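Local coordinates for cytolethal distending toxin protein C (Haemophilus ducreyi, PDB 1SR4) that forms, as a ricin-like beta-trefoil lectin subunit, part of the three-chain cytolethal distending toxin and may bind carbohydrate, at residues P18-R23 with W144-P149; H39-T44 with F150-I155; T44-I49 with F68-A73; T93-I98 with F105-A110. One frame throughout, in Å; residues are numbered along the deposited sequence.

Interaction 1: P18-R23 with W144-P149; sequences PRISLR and WGILPP
W144 lays its six-membered ring alongside the other strand: CE3 of W144 stands 3.5 Å from O of R23, and CG of L22 packs obliquely against the same ring carbon. The indole nitrogen is engaged elsewhere, by the carbonyl of I116. G145 follows with two backbone bonds to R23, of which G145 N to R23 O is the shorter at 2.8 Å, nearly straight at 172°. I146 shares a face with L22: its CG2 meets CG2 of I20 at 3.7 Å, and its CD1 reaches CD1 of L22 at 4.0 Å. This is antiparallel pairing between the first and last strands of a beta-trefoil, and the backbone of W144 also bonds to F105 of strand 105-109, which closes the six strands into a barrel. On the reverse face L147 sets CD1 against CD of R23 at 3.9 Å, the two side chains crossing at about a right angle. The arginine chain is extended from CG to NE, which carries its guanidinium to A28 O and to Q66 O of the CDT A subunit. L147 also exchanges backbone bonds with S21. P148 puts its O beside CB of S21. P149 fits its ring across the aliphatic stem of R19, CB of P149 lying 3.7 Å from CG of R19, while the OG of S21, bonded to T44 O and F150 N, rests 3.4 Å from CA of P149.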
loop_
_atom_site.group_PDB
_atom_site.type_symbol
_atom_site.label_atom_id
_atom_site.label_comp_id
_atom_site.label_asym_id
_atom_site.label_seq_id
_atom_site.Cartn_x
_atom_site.Cartn_y
_atom_site.Cartn_z
ATOM N N PRO C 18 -7.378 -10.331 -5.635
ATOM C CA PRO C 18 -6.254 -10.525 -4.721
ATOM C C PRO C 18 -6.551 -11.606 -3.678
ATOM O O PRO C 18 -7.701 -11.784 -3.257
ATOM C CB PRO C 18 -6.081 -9.144 -4.086
ATOM C CG PRO C 18 -7.455 -8.598 -4.086
ATOM C CD PRO C 18 -8.018 -9.020 -5.417
ATOM N N ARG C 19 -5.504 -12.315 -3.272
ATOM C CA ARG C 19 -5.602 -13.375 -2.282
ATOM C C ARG C 19 -5.259 -12.785 -0.907
ATOM O O ARG C 19 -4.314 -12.015 -0.793
ATOM C CB ARG C 19 -4.602 -14.481 -2.616
ATOM C CG ARG C 19 -4.770 -15.744 -1.801
ATOM C CD ARG C 19 -5.964 -16.535 -2.312
ATOM N NE ARG C 19 -5.738 -17.008 -3.676
ATOM C CZ ARG C 19 -5.048 -18.102 -3.982
ATOM N NH1 ARG C 19 -4.507 -18.850 -3.020
ATOM N NH2 ARG C 19 -4.906 -18.458 -5.255
ATOM N N ILE C 20 -6.016 -13.143 0.129
ATOM C CA ILE C 20 -5.749 -12.630 1.472
ATOM C C ILE C 20 -6.079 -13.677 2.531
ATOM O O ILE C 20 -6.651 -14.739 2.229
ATOM C CB ILE C 20 -6.676 -11.433 1.823
ATOM C CG1 ILE C 20 -8.118 -11.957 1.931
ATOM C CG2 ILE C 20 -6.587 -10.328 0.755
ATOM C CD1 ILE C 20 -9.131 -10.981 2.529
ATOM N N SER C 21 -5.693 -13.374 3.767
ATOM C CA SER C 21 -6.104 -14.174 4.904
ATOM C C SER C 21 -6.749 -13.062 5.742
ATOM O O SER C 21 -6.258 -11.933 5.759
ATOM C CB SER C 21 -4.943 -14.828 5.653
ATOM O OG SER C 21 -4.694 -16.138 5.147
ATOM N N LEU C 22 -7.867 -13.372 6.383
ATOM C CA LEU C 22 -8.593 -12.409 7.199
ATOM C C LEU C 22 -8.372 -12.796 8.649
ATOM O O LEU C 22 -8.776 -13.879 9.060
ATOM C CB LEU C 22 -10.081 -12.483 6.844
ATOM C CG LEU C 22 -11.068 -11.511 7.495
ATOM C CD1 LEU C 22 -10.668 -10.065 7.214
ATOM C CD2 LEU C 22 -12.463 -11.791 6.921
ATOM N N ARG C 23 -7.740 -11.911 9.419
ATOM C CA ARG C 23 -7.437 -12.194 10.813
ATOM C C ARG C 23 -8.001 -11.180 11.807
ATOM O O ARG C 23 -7.972 -9.980 11.572
ATOM C CB ARG C 23 -5.913 -12.241 11.038
ATOM C CG ARG C 23 -5.150 -13.332 10.300
ATOM C CD ARG C 23 -3.662 -13.189 10.566
ATOM N NE ARG C 23 -2.843 -14.143 9.826
ATOM C CZ ARG C 23 -2.319 -15.255 10.344
ATOM N NH1 ARG C 23 -2.525 -15.565 11.622
ATOM N NH2 ARG C 23 -1.578 -16.058 9.582
ATOM N N TRP C 144 -10.089 -5.980 12.189
ATOM C CA TRP C 144 -9.653 -7.049 11.312
ATOM C C TRP C 144 -8.471 -6.662 10.433
ATOM O O TRP C 144 -8.371 -5.525 9.965
ATOM C CB TRP C 144 -10.833 -7.453 10.429
ATOM C CG TRP C 144 -11.948 -7.969 11.277
ATOM C CD1 TRP C 144 -12.923 -7.241 11.898
ATOM C CD2 TRP C 144 -12.089 -9.310 11.739
ATOM N NE1 TRP C 144 -13.658 -8.055 12.736
ATOM C CE2 TRP C 144 -13.165 -9.329 12.657
ATOM C CE3 TRP C 144 -11.401 -10.501 11.471
ATOM C CZ2 TRP C 144 -13.571 -10.501 13.314
ATOM C CZ3 TRP C 144 -11.800 -11.664 12.125
ATOM C CH2 TRP C 144 -12.875 -11.653 13.035
ATOM N N GLY C 145 -7.580 -7.615 10.201
ATOM C CA GLY C 145 -6.453 -7.347 9.326
ATOM C C GLY C 145 -6.691 -8.071 8.012
ATOM O O GLY C 145 -7.023 -9.256 8.017
ATOM N N ILE C 146 -6.588 -7.358 6.894
ATOM C CA ILE C 146 -6.741 -7.965 5.568
ATOM C C ILE C 146 -5.268 -8.125 5.213
ATOM O O ILE C 146 -4.623 -7.184 4.761
ATOM C CB ILE C 146 -7.449 -7.005 4.575
ATOM C CG1 ILE C 146 -8.944 -6.881 4.912
ATOM C CG2 ILE C 146 -7.399 -7.581 3.149
ATOM C CD1 ILE C 146 -9.225 -6.456 6.313
ATOM N N LEU C 147 -4.750 -9.325 5.432
ATOM C CA LEU C 147 -3.321 -9.591 5.284
ATOM C C LEU C 147 -2.899 -10.608 4.232
ATOM O O LEU C 147 -3.736 -11.274 3.622
ATOM C CB LEU C 147 -2.790 -10.041 6.661
ATOM C CG LEU C 147 -2.973 -9.019 7.802
ATOM C CD1 LEU C 147 -2.867 -9.681 9.170
ATOM C CD2 LEU C 147 -1.916 -7.928 7.670
ATOM N N PRO C 148 -1.574 -10.734 4.005
ATOM C CA PRO C 148 -1.098 -11.705 3.013
ATOM C C PRO C 148 -1.648 -13.085 3.416
ATOM O O PRO C 148 -1.860 -13.363 4.600
ATOM C CB PRO C 148 0.429 -11.612 3.142
ATOM C CG PRO C 148 0.652 -10.149 3.546
ATOM C CD PRO C 148 -0.454 -9.953 4.575
ATOM N N PRO C 149 -1.894 -13.963 2.434
ATOM C CA PRO C 149 -2.427 -15.294 2.729
ATOM C C PRO C 149 -1.445 -16.205 3.449
ATOM O O PRO C 149 -0.277 -16.323 3.047
ATOM C CB PRO C 149 -2.827 -15.806 1.355
ATOM C CG PRO C 149 -1.798 -15.143 0.435
ATOM C CD PRO C 149 -1.790 -13.738 0.977
#

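Interaction 2: H39-T44 with F150-I155; sequences HNYLST and FGPSKI
Y41 and G151 bring their backbones closest, with CA atoms 5.6 Å apart, where a short 3-10 turn at 41-44 meets an irregular strip of chain that follows the last strand of the beta-trefoil. No hydrogen bond joins 39-44 to 150-155; the contact is made mainly by side chains. An Asx turn leads into the 3-10 turn, N40 OD1 accepting from the backbone N of L42. Y41 places CG between its own backbone N and carbonyl carbon (chi1 70°), which turns one face of the phenol ring to P152. There CD of P152 sits above the middle of the ring face, 3.5 Å from the centroid of the Y41 ring and 13° off its normal, a CH-pi contact. Nearer the backbone, CB of Y41 touches CD2 of F150 at 3.9 Å. G151 runs past CB of Y41 in a backbone conformation that suits glycine. Its carbonyl bonds to Q66 of the CDT A subunit, and P152 packs on T185 of that chain. F150 swings CG opposite its backbone N (chi1 167°), and T44 OG1 comes to the edge of its ring, close to the ring plane. That hydroxyl donates to Y41 O, which also accepts from T44 N; the double grip fixes the threonine, whose OG1 rests 3.4 Å from CB of F150.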
loop_
_atom_site.group_PDB
_atom_site.type_symbol
_atom_site.label_atom_id
_atom_site.label_comp_id
_atom_site.label_asym_id
_atom_site.label_seq_id
_atom_site.Cartn_x
_atom_site.Cartn_y
_atom_site.Cartn_z
ATOM N N HIS C 39 -6.149 -28.547 8.024
ATOM C CA HIS C 39 -4.694 -28.499 8.121
ATOM C C HIS C 39 -4.033 -28.151 6.789
ATOM O O HIS C 39 -2.813 -28.141 6.682
ATOM C CB HIS C 39 -4.154 -29.824 8.685
ATOM C CG HIS C 39 -4.740 -30.197 10.018
ATOM N ND1 HIS C 39 -4.840 -29.305 11.068
ATOM C CD2 HIS C 39 -5.268 -31.364 10.469
ATOM C CE1 HIS C 39 -5.403 -29.903 12.104
ATOM N NE2 HIS C 39 -5.672 -31.153 11.768
ATOM N N ASN C 40 -4.846 -27.859 5.778
ATOM C CA ASN C 40 -4.335 -27.465 4.458
ATOM C C ASN C 40 -4.341 -25.935 4.500
ATOM O O ASN C 40 -5.323 -25.336 4.938
ATOM C CB ASN C 40 -5.266 -27.950 3.355
ATOM C CG ASN C 40 -4.792 -27.548 1.975
ATOM O OD1 ASN C 40 -4.292 -26.439 1.776
ATOM N ND2 ASN C 40 -4.962 -28.444 1.003
ATOM N N TYR C 41 -3.267 -25.290 4.049
ATOM C CA TYR C 41 -3.241 -23.841 4.143
ATOM C C TYR C 41 -4.328 -23.101 3.352
ATOM O O TYR C 41 -4.750 -22.004 3.753
ATOM C CB TYR C 41 -1.823 -23.302 3.845
ATOM C CG TYR C 41 -1.300 -23.399 2.421
ATOM C CD1 TYR C 41 -1.590 -22.406 1.486
ATOM C CD2 TYR C 41 -0.437 -24.434 2.038
ATOM C CE1 TYR C 41 -1.033 -22.424 0.212
ATOM C CE2 TYR C 41 0.127 -24.465 0.758
ATOM C CZ TYR C 41 -0.173 -23.453 -0.146
ATOM O OH TYR C 41 0.406 -23.437 -1.398
ATOM N N LEU C 42 -4.815 -23.690 2.266
ATOM C CA LEU C 42 -5.864 -23.025 1.495
ATOM C C LEU C 42 -7.138 -22.799 2.315
ATOM O O LEU C 42 -8.012 -22.034 1.911
ATOM C CB LEU C 42 -6.198 -23.807 0.208
ATOM C CG LEU C 42 -5.140 -23.766 -0.905
ATOM C CD1 LEU C 42 -5.681 -24.521 -2.121
ATOM C CD2 LEU C 42 -4.791 -22.313 -1.287
ATOM N N SER C 43 -7.243 -23.463 3.464
ATOM C CA SER C 43 -8.403 -23.280 4.316
ATOM C C SER C 43 -8.366 -21.903 4.983
ATOM O O SER C 43 -9.352 -21.482 5.590
ATOM C CB SER C 43 -8.465 -24.368 5.391
ATOM O OG SER C 43 -7.364 -24.280 6.271
ATOM N N THR C 44 -7.229 -21.210 4.879
ATOM C CA THR C 44 -7.094 -19.879 5.479
ATOM C C THR C 44 -7.097 -18.769 4.430
ATOM O O THR C 44 -6.981 -17.581 4.774
ATOM C CB THR C 44 -5.789 -19.729 6.293
ATOM O OG1 THR C 44 -4.665 -19.843 5.408
ATOM C CG2 THR C 44 -5.689 -20.803 7.381
ATOM N N PHE C 150 -1.915 -16.840 4.524
ATOM C CA PHE C 150 -1.076 -17.735 5.309
ATOM C C PHE C 150 -0.555 -18.915 4.482
ATOM O O PHE C 150 -1.276 -19.500 3.663
ATOM C CB PHE C 150 -1.859 -18.308 6.503
ATOM C CG PHE C 150 -1.169 -19.474 7.166
ATOM C CD1 PHE C 150 -0.133 -19.260 8.079
ATOM C CD2 PHE C 150 -1.493 -20.792 6.801
ATOM C CE1 PHE C 150 0.589 -20.336 8.619
ATOM C CE2 PHE C 150 -0.785 -21.884 7.327
ATOM C CZ PHE C 150 0.264 -21.660 8.241
ATOM N N GLY C 151 0.693 -19.291 4.727
ATOM C CA GLY C 151 1.246 -20.427 4.015
ATOM C C GLY C 151 2.628 -20.152 3.473
ATOM O O GLY C 151 3.297 -19.209 3.898
ATOM N N PRO C 152 3.090 -20.982 2.531
ATOM C CA PRO C 152 4.411 -20.824 1.923
ATOM C C PRO C 152 4.426 -19.662 0.958
ATOM O O PRO C 152 3.381 -19.193 0.515
ATOM C CB PRO C 152 4.619 -22.155 1.220
ATOM C CG PRO C 152 3.227 -22.499 0.764
ATOM C CD PRO C 152 2.386 -22.156 1.982
ATOM N N SER C 153 5.617 -19.162 0.669
ATOM C CA SER C 153 5.778 -18.084 -0.280
ATOM C C SER C 153 7.256 -18.063 -0.650
ATOM O O SER C 153 8.101 -18.583 0.073
ATOM C CB SER C 153 5.329 -16.729 0.304
ATOM O OG SER C 153 6.216 -16.228 1.291
ATOM N N LYS C 154 7.572 -17.471 -1.783
ATOM C CA LYS C 154 8.950 -17.427 -2.222
ATOM C C LYS C 154 9.476 -16.006 -2.264
ATOM O O LYS C 154 8.793 -15.103 -2.740
ATOM C CB LYS C 154 9.047 -18.076 -3.610
ATOM C CG LYS C 154 10.307 -17.730 -4.386
ATOM C CD LYS C 154 10.291 -18.348 -5.793
ATOM C CE LYS C 154 9.154 -17.811 -6.637
ATOM N NZ LYS C 154 9.264 -16.339 -6.859
ATOM N N ILE C 155 10.681 -15.816 -1.740
ATOM C CA ILE C 155 11.338 -14.519 -1.774
ATOM C C ILE C 155 11.486 -14.140 -3.251
ATOM O O ILE C 155 12.004 -14.932 -4.045
ATOM C CB ILE C 155 12.769 -14.576 -1.194
ATOM C CG1 ILE C 155 12.742 -14.987 0.275
ATOM C CG2 ILE C 155 13.446 -13.208 -1.346
ATOM C CD1 ILE C 155 11.938 -14.040 1.099
#

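Interaction 3: T44-I49 with F68-A73; sequences THWELI and FKVVGA
W46 and F68 interlock at about a right angle, the indole fitting against the shaft of the phenylalanine: CE3 of W46 lies 3.8 Å from CB of F68. The far corner of the indole, CZ3, abuts CG2 of V70, so the tryptophan fills the groove between these two side chains, and its NE1 bonds to V31 O. L48 lies beside F68, pointing the same way, its CD1 3.6 Å from CE1 of F68. These are neighbouring antiparallel strands of the beta-trefoil sheet, E47 and K69 forming a hydrogen-bonded pair before 68-73 veers off into a type II turn from V70 to A73. On the reverse face E47 and K69 run side by side, and a bend at the last lysine torsion (chi4 -56°) brings NZ of K69 above the carboxylate plane, 3.0 Å from OE1 of E47 in a salt bridge. The ammonium also bonds to O of V70 at 2.8 Å and to O of A73, tying together the ends of the turn. V71 lodges its CG2 in the nook between CB of H45 and CG of E47. Beside it, one water links H45 O to V71 N and another OE2 of E47 to G72 N.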
loop_
_atom_site.group_PDB
_atom_site.type_symbol
_atom_site.label_atom_id
_atom_site.label_comp_id
_atom_site.label_asym_id
_atom_site.label_seq_id
_atom_site.Cartn_x
_atom_site.Cartn_y
_atom_site.Cartn_z
ATOM N N THR C 44 -7.229 -21.210 4.879
ATOM C CA THR C 44 -7.094 -19.879 5.479
ATOM C C THR C 44 -7.097 -18.769 4.430
ATOM O O THR C 44 -6.981 -17.581 4.774
ATOM C CB THR C 44 -5.789 -19.729 6.293
ATOM O OG1 THR C 44 -4.665 -19.843 5.408
ATOM C CG2 THR C 44 -5.689 -20.803 7.381
ATOM N N HIS C 45 -7.237 -19.156 3.159
ATOM C CA HIS C 45 -7.241 -18.201 2.044
ATOM C C HIS C 45 -8.632 -17.815 1.555
ATOM O O HIS C 45 -9.557 -18.634 1.559
ATOM C CB HIS C 45 -6.499 -18.768 0.821
ATOM C CG HIS C 45 -5.023 -18.928 1.009
ATOM N ND1 HIS C 45 -4.140 -18.902 -0.048
ATOM C CD2 HIS C 45 -4.277 -19.145 2.118
ATOM C CE1 HIS C 45 -2.911 -19.100 0.401
ATOM N NE2 HIS C 45 -2.966 -19.252 1.711
ATOM N N TRP C 46 -8.743 -16.564 1.114
ATOM C CA TRP C 46 -9.965 -16.005 0.547
ATOM C C TRP C 46 -9.561 -15.091 -0.587
ATOM O O TRP C 46 -8.462 -14.512 -0.573
ATOM C CB TRP C 46 -10.728 -15.148 1.557
ATOM C CG TRP C 46 -11.116 -15.871 2.797
ATOM C CD1 TRP C 46 -10.426 -15.914 3.972
ATOM C CD2 TRP C 46 -12.299 -16.649 2.992
ATOM N NE1 TRP C 46 -11.116 -16.673 4.893
ATOM C CE2 TRP C 46 -12.270 -17.132 4.314
ATOM C CE3 TRP C 46 -13.386 -16.978 2.175
ATOM C CZ2 TRP C 46 -13.288 -17.936 4.842
ATOM C CZ3 TRP C 46 -14.392 -17.763 2.694
ATOM C CH2 TRP C 46 -14.340 -18.235 4.019
ATOM N N GLU C 47 -10.447 -14.971 -1.568
ATOM C CA GLU C 47 -10.245 -14.062 -2.682
ATOM C C GLU C 47 -11.141 -12.884 -2.334
ATOM O O GLU C 47 -12.314 -13.066 -1.977
ATOM C CB GLU C 47 -10.700 -14.696 -3.997
ATOM C CG GLU C 47 -9.887 -15.938 -4.349
ATOM C CD GLU C 47 -10.407 -16.650 -5.581
ATOM O OE1 GLU C 47 -11.600 -16.466 -5.918
ATOM O OE2 GLU C 47 -9.624 -17.406 -6.195
ATOM N N LEU C 48 -10.594 -11.678 -2.425
ATOM C CA LEU C 48 -11.365 -10.503 -2.087
ATOM C C LEU C 48 -12.016 -9.963 -3.345
ATOM O O LEU C 48 -11.321 -9.545 -4.250
ATOM C CB LEU C 48 -10.450 -9.440 -1.461
ATOM C CG LEU C 48 -11.139 -8.168 -0.950
ATOM C CD1 LEU C 48 -11.994 -8.520 0.273
ATOM C CD2 LEU C 48 -10.087 -7.106 -0.566
ATOM N N ILE C 49 -13.344 -9.973 -3.412
ATOM C CA ILE C 49 -14.015 -9.458 -4.600
ATOM C C ILE C 49 -15.010 -8.362 -4.225
ATOM O O ILE C 49 -15.674 -8.444 -3.196
ATOM C CB ILE C 49 -14.731 -10.597 -5.379
ATOM C CG1 ILE C 49 -15.832 -11.215 -4.527
ATOM C CG2 ILE C 49 -13.733 -11.694 -5.760
ATOM C CD1 ILE C 49 -17.166 -10.526 -4.702
ATOM N N PHE C 68 -16.010 -12.492 0.553
ATOM C CA PHE C 68 -14.767 -13.215 0.763
ATOM C C PHE C 68 -15.058 -14.570 0.120
ATOM O O PHE C 68 -15.853 -15.355 0.637
ATOM C CB PHE C 68 -14.484 -13.346 2.259
ATOM C CG PHE C 68 -14.373 -12.016 2.965
ATOM C CD1 PHE C 68 -13.294 -11.173 2.724
ATOM C CD2 PHE C 68 -15.387 -11.575 3.813
ATOM C CE1 PHE C 68 -13.228 -9.903 3.318
ATOM C CE2 PHE C 68 -15.326 -10.310 4.405
ATOM C CZ PHE C 68 -14.248 -9.478 4.156
ATOM N N LYS C 69 -14.415 -14.828 -1.015
ATOM C CA LYS C 69 -14.625 -16.054 -1.779
ATOM C C LYS C 69 -13.567 -17.131 -1.594
ATOM O O LYS C 69 -12.370 -16.852 -1.503
ATOM C CB LYS C 69 -14.733 -15.697 -3.268
ATOM C CG LYS C 69 -14.950 -16.875 -4.214
ATOM C CD LYS C 69 -14.840 -16.412 -5.667
ATOM C CE LYS C 69 -14.804 -17.594 -6.645
ATOM N NZ LYS C 69 -13.700 -18.544 -6.310
ATOM N N VAL C 70 -14.032 -18.371 -1.554
ATOM C CA VAL C 70 -13.176 -19.534 -1.404
ATOM C C VAL C 70 -12.406 -19.729 -2.703
ATOM O O VAL C 70 -12.945 -19.539 -3.795
ATOM C CB VAL C 70 -14.015 -20.819 -1.137
ATOM C CG1 VAL C 70 -13.119 -22.055 -1.134
ATOM C CG2 VAL C 70 -14.741 -20.694 0.208
ATOM N N VAL C 71 -11.146 -20.105 -2.587
ATOM C CA VAL C 71 -10.345 -20.340 -3.775
ATOM C C VAL C 71 -10.874 -21.577 -4.513
ATOM O O VAL C 71 -11.042 -22.634 -3.911
ATOM C CB VAL C 71 -8.869 -20.597 -3.404
ATOM C CG1 VAL C 71 -8.071 -20.985 -4.648
ATOM C CG2 VAL C 71 -8.269 -19.338 -2.751
ATOM N N GLY C 72 -11.138 -21.435 -5.807
ATOM C CA GLY C 72 -11.608 -22.563 -6.601
ATOM C C GLY C 72 -13.065 -23.005 -6.449
ATOM O O GLY C 72 -13.447 -24.052 -6.985
ATOM N N ALA C 73 -13.889 -22.228 -5.747
ATOM C CA ALA C 73 -15.294 -22.600 -5.576
ATOM C C ALA C 73 -16.203 -21.378 -5.495
ATOM O O ALA C 73 -15.781 -20.291 -5.081
ATOM C CB ALA C 73 -15.459 -23.440 -4.322
HETATM O O HOH W 1 -9.841 -20.743 0.001
HETATM O O HOH W 2 -10.634 -19.217 -7.632
#

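Interaction 4: T93-I98 with F105-A110; sequences TVFNLI and FLIKDA
F95 and F105 present their rings to the opposing strand at the two ends of the contact. At the edge of the F95 ring, near its plane, lies the carbonyl oxygen of K108, 3.5 Å from CD1 of F95. D109 crosses the ring obliquely, CE1 of F95 meeting its CB, and its carboxylate, with OD1 bonded to F114 N and OD2 to L112 N, stands 58° from the ring plane. F105 lies obliquely against the other strand, its CD1 3.5 Å from O of I98. Between the rings, I107 sets CG2 against CB of F95 at 3.8 Å and CG1 beside CD2 of L97. The reverse face carries I98 and L106, whose CB atoms meet at 3.7 Å, and N96 with K108. There the lysine forms a salt bridge with D61, while N96 ND2 bonds to R60 O and to a water shared with D109 O. Four backbone bonds join N96 with K108 and I98 with L106. A further bond, A110 N to V94 O, closes the end of the ladder, where CB of A110 packs on CG1 of V94. The whole is an antiparallel beta hairpin whose two strands are neighbours in the barrel of the beta-trefoil.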
loop_
_atom_site.group_PDB
_atom_site.type_symbol
_atom_site.label_atom_id
_atom_site.label_comp_id
_atom_site.label_asym_id
_atom_site.label_seq_id
_atom_site.Cartn_x
_atom_site.Cartn_y
_atom_site.Cartn_z
ATOM N N THR C 93 -23.716 -13.093 2.325
ATOM C CA THR C 93 -22.317 -13.107 1.911
ATOM C C THR C 93 -21.680 -11.769 1.618
ATOM O O THR C 93 -20.454 -11.694 1.498
ATOM C CB THR C 93 -22.131 -13.987 0.667
ATOM O OG1 THR C 93 -22.889 -13.444 -0.416
ATOM C CG2 THR C 93 -22.632 -15.407 0.949
ATOM N N VAL C 94 -22.488 -10.718 1.499
ATOM C CA VAL C 94 -21.927 -9.408 1.207
ATOM C C VAL C 94 -21.611 -8.664 2.498
ATOM O O VAL C 94 -22.483 -8.451 3.351
ATOM C CB VAL C 94 -22.867 -8.568 0.335
ATOM C CG1 VAL C 94 -22.283 -7.156 0.125
ATOM C CG2 VAL C 94 -23.056 -9.264 -1.030
ATOM N N PHE C 95 -20.344 -8.296 2.642
ATOM C CA PHE C 95 -19.904 -7.579 3.829
ATOM C C PHE C 95 -19.411 -6.196 3.448
ATOM O O PHE C 95 -19.327 -5.866 2.268
ATOM C CB PHE C 95 -18.872 -8.411 4.594
ATOM C CG PHE C 95 -19.486 -9.604 5.265
ATOM C CD1 PHE C 95 -20.089 -9.484 6.524
ATOM C CD2 PHE C 95 -19.588 -10.817 4.591
ATOM C CE1 PHE C 95 -20.790 -10.547 7.094
ATOM C CE2 PHE C 95 -20.290 -11.893 5.153
ATOM C CZ PHE C 95 -20.896 -11.751 6.413
ATOM N N ASN C 96 -19.060 -5.406 4.451
ATOM C CA ASN C 96 -18.733 -4.004 4.238
ATOM C C ASN C 96 -17.457 -3.550 4.958
ATOM O O ASN C 96 -17.435 -3.484 6.181
ATOM C CB ASN C 96 -19.977 -3.246 4.727
ATOM C CG ASN C 96 -19.899 -1.751 4.556
ATOM O OD1 ASN C 96 -19.034 -1.223 3.864
ATOM N ND2 ASN C 96 -20.837 -1.052 5.187
ATOM N N LEU C 97 -16.416 -3.218 4.194
ATOM C CA LEU C 97 -15.139 -2.782 4.769
ATOM C C LEU C 97 -15.160 -1.305 5.149
ATOM O O LEU C 97 -15.406 -0.444 4.319
ATOM C CB LEU C 97 -13.979 -3.024 3.783
ATOM C CG LEU C 97 -13.800 -4.436 3.191
ATOM C CD1 LEU C 97 -12.508 -4.512 2.356
ATOM C CD2 LEU C 97 -13.751 -5.467 4.323
ATOM N N ILE C 98 -14.874 -1.039 6.415
ATOM C CA ILE C 98 -14.839 0.311 6.986
ATOM C C ILE C 98 -13.367 0.608 7.332
ATOM O O ILE C 98 -12.802 -0.032 8.213
ATOM C CB ILE C 98 -15.661 0.376 8.318
ATOM C CG1 ILE C 98 -17.138 0.026 8.070
ATOM C CG2 ILE C 98 -15.489 1.747 8.986
ATOM C CD1 ILE C 98 -17.844 0.869 6.987
ATOM N N PHE C 105 -9.444 -2.784 9.771
ATOM C CA PHE C 105 -10.777 -2.561 9.236
ATOM C C PHE C 105 -11.827 -3.065 10.195
ATOM O O PHE C 105 -11.586 -4.008 10.970
ATOM C CB PHE C 105 -10.981 -3.313 7.908
ATOM C CG PHE C 105 -10.165 -2.765 6.788
ATOM C CD1 PHE C 105 -10.650 -1.706 6.018
ATOM C CD2 PHE C 105 -8.873 -3.229 6.569
ATOM C CE1 PHE C 105 -9.848 -1.105 5.039
ATOM C CE2 PHE C 105 -8.066 -2.630 5.586
ATOM C CZ PHE C 105 -8.560 -1.570 4.829
ATOM N N LEU C 106 -12.978 -2.404 10.146
ATOM C CA LEU C 106 -14.144 -2.847 10.887
ATOM C C LEU C 106 -14.872 -3.537 9.734
ATOM O O LEU C 106 -14.695 -3.154 8.574
ATOM C CB LEU C 106 -14.992 -1.671 11.380
ATOM C CG LEU C 106 -14.860 -1.279 12.849
ATOM C CD1 LEU C 106 -13.489 -0.688 13.063
ATOM C CD2 LEU C 106 -15.955 -0.266 13.238
ATOM N N ILE C 107 -15.665 -4.559 10.015
ATOM C CA ILE C 107 -16.393 -5.216 8.938
ATOM C C ILE C 107 -17.855 -5.365 9.321
ATOM O O ILE C 107 -18.167 -5.953 10.361
ATOM C CB ILE C 107 -15.841 -6.624 8.621
ATOM C CG1 ILE C 107 -14.357 -6.539 8.245
ATOM C CG2 ILE C 107 -16.643 -7.236 7.458
ATOM C CD1 ILE C 107 -13.705 -7.897 7.962
ATOM N N LYS C 108 -18.748 -4.821 8.499
ATOM C CA LYS C 108 -20.171 -4.950 8.778
ATOM C C LYS C 108 -20.818 -5.821 7.718
ATOM O O LYS C 108 -20.238 -6.033 6.644
ATOM C CB LYS C 108 -20.849 -3.567 8.781
ATOM C CG LYS C 108 -20.251 -2.606 9.792
ATOM C CD LYS C 108 -21.262 -1.583 10.275
ATOM C CE LYS C 108 -21.263 -0.335 9.428
ATOM N NZ LYS C 108 -22.206 0.681 10.000
ATOM N N ASP C 109 -22.000 -6.360 8.027
ATOM C CA ASP C 109 -22.730 -7.133 7.031
ATOM C C ASP C 109 -23.526 -6.058 6.275
ATOM O O ASP C 109 -23.909 -5.026 6.850
ATOM C CB ASP C 109 -23.654 -8.181 7.682
ATOM C CG ASP C 109 -24.792 -7.562 8.476
ATOM O OD1 ASP C 109 -24.520 -6.801 9.435
ATOM O OD2 ASP C 109 -25.964 -7.845 8.136
ATOM N N ALA C 110 -23.735 -6.270 4.983
ATOM C CA ALA C 110 -24.443 -5.298 4.169
ATOM C C ALA C 110 -25.922 -5.212 4.479
ATOM O O ALA C 110 -26.505 -4.136 4.409
ATOM C CB ALA C 110 -24.244 -5.613 2.683
HETATM O O HOH W 3 -23.375 -2.272 6.221
#

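In the fold
Interactions 1, 3 and 4 lie on one antiparallel sheet, whose strand order runs 105-109, 95-99, 64-69, 46-50, 19-24, 144-147. Interaction 1 pairs the first and last strands in the chain and encloses interactions 3 and 4, which follow each other in sequence; their centres are about 15 Å apart. F68 of interaction 3 packs against F95, L97 and I107 of interaction 4. W144 N bonds to F105 O, so the two outermost strands, 105-109 and 144-147, also meet and the sheet curls into the closed barrel of a trefoil. Interaction 2, whose segments alternate with those of interaction 1 and whose loop also encloses interactions 3 and 4, stands outside this barrel. It shares T44 with interaction 3, bonds to H45 NE2 through F150 O, and extends the fold toward subunit A.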